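PDB 7AGL: N-acetylmuramoyl-L-alanine amidase from Mycobacteroides abscessus, which probably cleaves, with a bound zinc ion, the amide bond between N-acetylmuramic acid and L-alanine in peptidoglycan. Local coordinates for residues A101-H106 and Q205-G210. Residues are numbered along the deposited sequence; the frame is centred on the assembly and turned at random.
With ZN (zinc ion), chain B.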
ATOM      1  N   ALA A 101      -3.914  11.864  -4.222  1.00 22.69           N
ATOM      2  CA  ALA A 101      -3.318  10.537  -4.383  1.00 22.04           C
ATOM      3  C   ALA A 101      -3.434   9.770  -3.069  1.00 22.44           C
ATOM      4  O   ALA A 101      -3.386  10.363  -1.986  1.00 21.64           O
ATOM      5  CB  ALA A 101      -1.849  10.613  -4.821  1.00 25.15           C
ATOM      6  N   VAL A 102      -3.595   8.443  -3.181  1.00 20.01           N
ATOM      7  CA  VAL A 102      -3.706   7.522  -2.054  1.00 20.04           C
ATOM      8  C   VAL A 102      -2.717   6.392  -2.267  1.00 20.47           C
ATOM      9  O   VAL A 102      -2.676   5.816  -3.355  1.00 21.13           O
ATOM     10  CB  VAL A 102      -5.125   6.933  -1.931  1.00 19.42           C
ATOM     11  CG1 VAL A 102      -5.181   5.964  -0.726  1.00 20.46           C
ATOM     12  CG2 VAL A 102      -6.148   8.050  -1.817  1.00 19.86           C
ATOM     13  N   VAL A 103      -1.944   6.050  -1.233  1.00 18.91           N
ATOM     14  CA  VAL A 103      -0.998   4.938  -1.326  1.00 20.87           C
ATOM     15  C   VAL A 103      -1.232   3.986  -0.174  1.00 18.38           C
ATOM     16  O   VAL A 103      -1.127   4.382   0.995  1.00 19.20           O
ATOM     17  CB  VAL A 103       0.461   5.405  -1.327  1.00 22.48           C
ATOM     18  CG1 VAL A 103       1.374   4.183  -1.303  1.00 22.94           C
ATOM     19  CG2 VAL A 103       0.728   6.277  -2.554  1.00 22.44           C
ATOM     20  N   SER A 104      -1.524   2.730  -0.499  1.00 18.20           N
ATOM     21  CA  SER A 104      -1.653   1.670   0.488  1.00 17.59           C
ATOM     22  C   SER A 104      -0.346   0.886   0.502  1.00 19.09           C
ATOM     23  O   SER A 104       0.203   0.574  -0.561  1.00 21.11           O
ATOM     24  CB  SER A 104      -2.845   0.768   0.136  1.00 19.70           C
ATOM     25  OG  SER A 104      -3.001  -0.311   1.045  1.00 21.48           O
ATOM     26  N   ILE A 105       0.157   0.587   1.698  1.00 17.68           N
ATOM     27  CA  ILE A 105       1.462  -0.052   1.886  1.00 17.60           C
ATOM     28  C   ILE A 105       1.252  -1.432   2.501  1.00 17.54           C
ATOM     29  O   ILE A 105       0.628  -1.569   3.565  1.00 17.95           O
ATOM     30  CB  ILE A 105       2.399   0.802   2.756  1.00 16.29           C
ATOM     31  CG1 ILE A 105       2.745   2.117   2.046  1.00 20.84           C
ATOM     32  CG2 ILE A 105       3.668   0.004   3.124  1.00 19.18           C
ATOM     33  CD1 ILE A 105       3.485   1.948   0.716  1.00 22.10           C
ATOM     34  N   HIS A 106       1.790  -2.451   1.829  1.00 19.00           N
ATOM     35  CA  HIS A 106       1.671  -3.843   2.234  1.00 19.24           C
ATOM     36  C   HIS A 106       3.026  -4.529   2.055  1.00 21.38           C
ATOM     37  O   HIS A 106       3.955  -3.979   1.454  1.00 19.93           O
ATOM     38  CB  HIS A 106       0.586  -4.561   1.403  1.00 19.10           C
ATOM     39  CG  HIS A 106      -0.822  -4.233   1.817  1.00 20.03           C
ATOM     40  ND1 HIS A 106      -1.632  -5.139   2.461  1.00 24.02           N
ATOM     41  CD2 HIS A 106      -1.565  -3.108   1.678  1.00 20.61           C
ATOM     42  CE1 HIS A 106      -2.807  -4.593   2.715  1.00 20.74           C
ATOM     43  NE2 HIS A 106      -2.798  -3.364   2.235  1.00 20.25           N
ATOM     44  N   GLN A 205      11.514   6.494   1.177  1.00 21.29           N
ATOM     45  CA  GLN A 205      12.020   7.516   0.257  1.00 22.88           C
ATOM     46  C   GLN A 205      11.614   7.203  -1.171  1.00 27.22           C
ATOM     47  O   GLN A 205      11.255   8.108  -1.940  1.00 25.54           O
ATOM     48  CB  GLN A 205      13.539   7.606   0.353  1.00 24.87           C
ATOM     49  CG  GLN A 205      14.033   8.156   1.658  1.00 32.31           C
ATOM     50  CD  GLN A 205      15.537   8.163   1.707  1.00 45.52           C
ATOM     51  OE1 GLN A 205      16.195   8.698   0.804  1.00 53.18           O
ATOM     52  NE2 GLN A 205      16.101   7.549   2.746  1.00 46.47           N
ATOM     53  N   ALA A 206      11.661   5.921  -1.540  1.00 23.35           N
ATOM     54  CA  ALA A 206      11.331   5.523  -2.903  1.00 24.47           C
ATOM     55  C   ALA A 206       9.851   5.741  -3.188  1.00 21.61           C
ATOM     56  O   ALA A 206       9.490   6.248  -4.253  1.00 25.25           O
ATOM     57  CB  ALA A 206      11.714   4.061  -3.128  1.00 25.57           C
ATOM     58  N   VAL A 207       8.985   5.364  -2.239  1.00 22.03           N
ATOM     59  CA  VAL A 207       7.557   5.633  -2.388  1.00 20.80           C
ATOM     60  C   VAL A 207       7.310   7.128  -2.521  1.00 22.92           C
ATOM     61  O   VAL A 207       6.523   7.569  -3.374  1.00 23.42           O
ATOM     62  CB  VAL A 207       6.786   5.026  -1.204  1.00 21.93           C
ATOM     63  CG1 VAL A 207       5.316   5.484  -1.204  1.00 22.61           C
ATOM     64  CG2 VAL A 207       6.889   3.495  -1.265  1.00 22.42           C
ATOM     65  N   VAL A 208       7.972   7.936  -1.683  1.00 22.41           N
ATOM     66  CA  VAL A 208       7.807   9.384  -1.772  1.00 24.66           C
ATOM     67  C   VAL A 208       8.218   9.888  -3.154  1.00 23.49           C
ATOM     68  O   VAL A 208       7.537  10.733  -3.740  1.00 25.12           O
ATOM     69  CB  VAL A 208       8.588  10.087  -0.645  1.00 25.90           C
ATOM     70  CG1 VAL A 208       8.693  11.582  -0.913  1.00 26.61           C
ATOM     71  CG2 VAL A 208       7.887   9.841   0.692  1.00 21.85           C
ATOM     72  N   GLN A 209       9.331   9.381  -3.698  1.00 27.67           N
ATOM     73  CA  GLN A 209       9.726   9.777  -5.051  1.00 28.41           C
ATOM     74  C   GLN A 209       8.633   9.455  -6.065  1.00 28.18           C
ATOM     75  O   GLN A 209       8.360  10.250  -6.972  1.00 26.33           O
ATOM     76  CB  GLN A 209      11.047   9.103  -5.438  1.00 29.21           C
ATOM     77  CG  GLN A 209      12.239   9.766  -4.787  1.00 35.33           C
ATOM     78  CD  GLN A 209      13.517   8.951  -4.881  1.00 45.30           C
ATOM     79  OE1 GLN A 209      13.516   7.798  -5.310  1.00 41.97           O
ATOM     80  NE2 GLN A 209      14.620   9.556  -4.467  1.00 52.53           N
ATOM     81  N   GLY A 210       7.967   8.310  -5.904  1.00 23.96           N
ATOM     82  CA  GLY A 210       6.860   7.980  -6.794  1.00 23.28           C
ATOM     83  C   GLY A 210       5.680   8.918  -6.636  1.00 24.80           C
ATOM     84  O   GLY A 210       5.060   9.322  -7.624  1.00 25.95           O
TER
HETATM   85 ZN    ZN B 301      -1.085  -7.113   3.212  0.94 20.42          ZN
HETATM   86  O   HOH W   1      -2.803  -8.189   2.251  1.00 24.93           O
HETATM   87  O   HOH W   2       0.068  -8.195   1.722  1.00 21.00           O
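V207 on helix 197-215 packs against V103 and I105 on strand 101-108. This is a helix lying on one face of the mixed sheet in the alpha/beta fold of a zinc-dependent amidase. All three residues are buried. V103 CG1 lies 4.2 Å from V207 CG1, and the two side chains pass each other in opposite directions. The second methyl of V207, CG2, meets I105 CD1 at 4.2 Å. With chi1 near 171°, V207 sends CG1 to V103, while CG2, anti to its carbonyl carbon, goes to I105. Both contacts are apolar, and no hydrogen bond joins the two segments. Helices 51-68 and 132-147 add to the packing: V59 touches I105, I62 touches V207, F137 touches V103 and L145 touches V207.

The V207 side of the helix is thus buried between sheet and neighbouring helices. The opposite side carries Q209, which is exposed, and Q205, which is partly exposed with its NE2 hydrogen-bonded to S201 OG. The alternate strand residues V102, S104 and H106 turn to the other face of the sheet. S104 OG lies at the edge of the H106 ring, in its plane, and hydrogen-bonds to D13 OD2. H16, E51 and two waters share a zinc ion with H106. The metal lies beyond the end of the segment, 2.2 Å from H106 ND1.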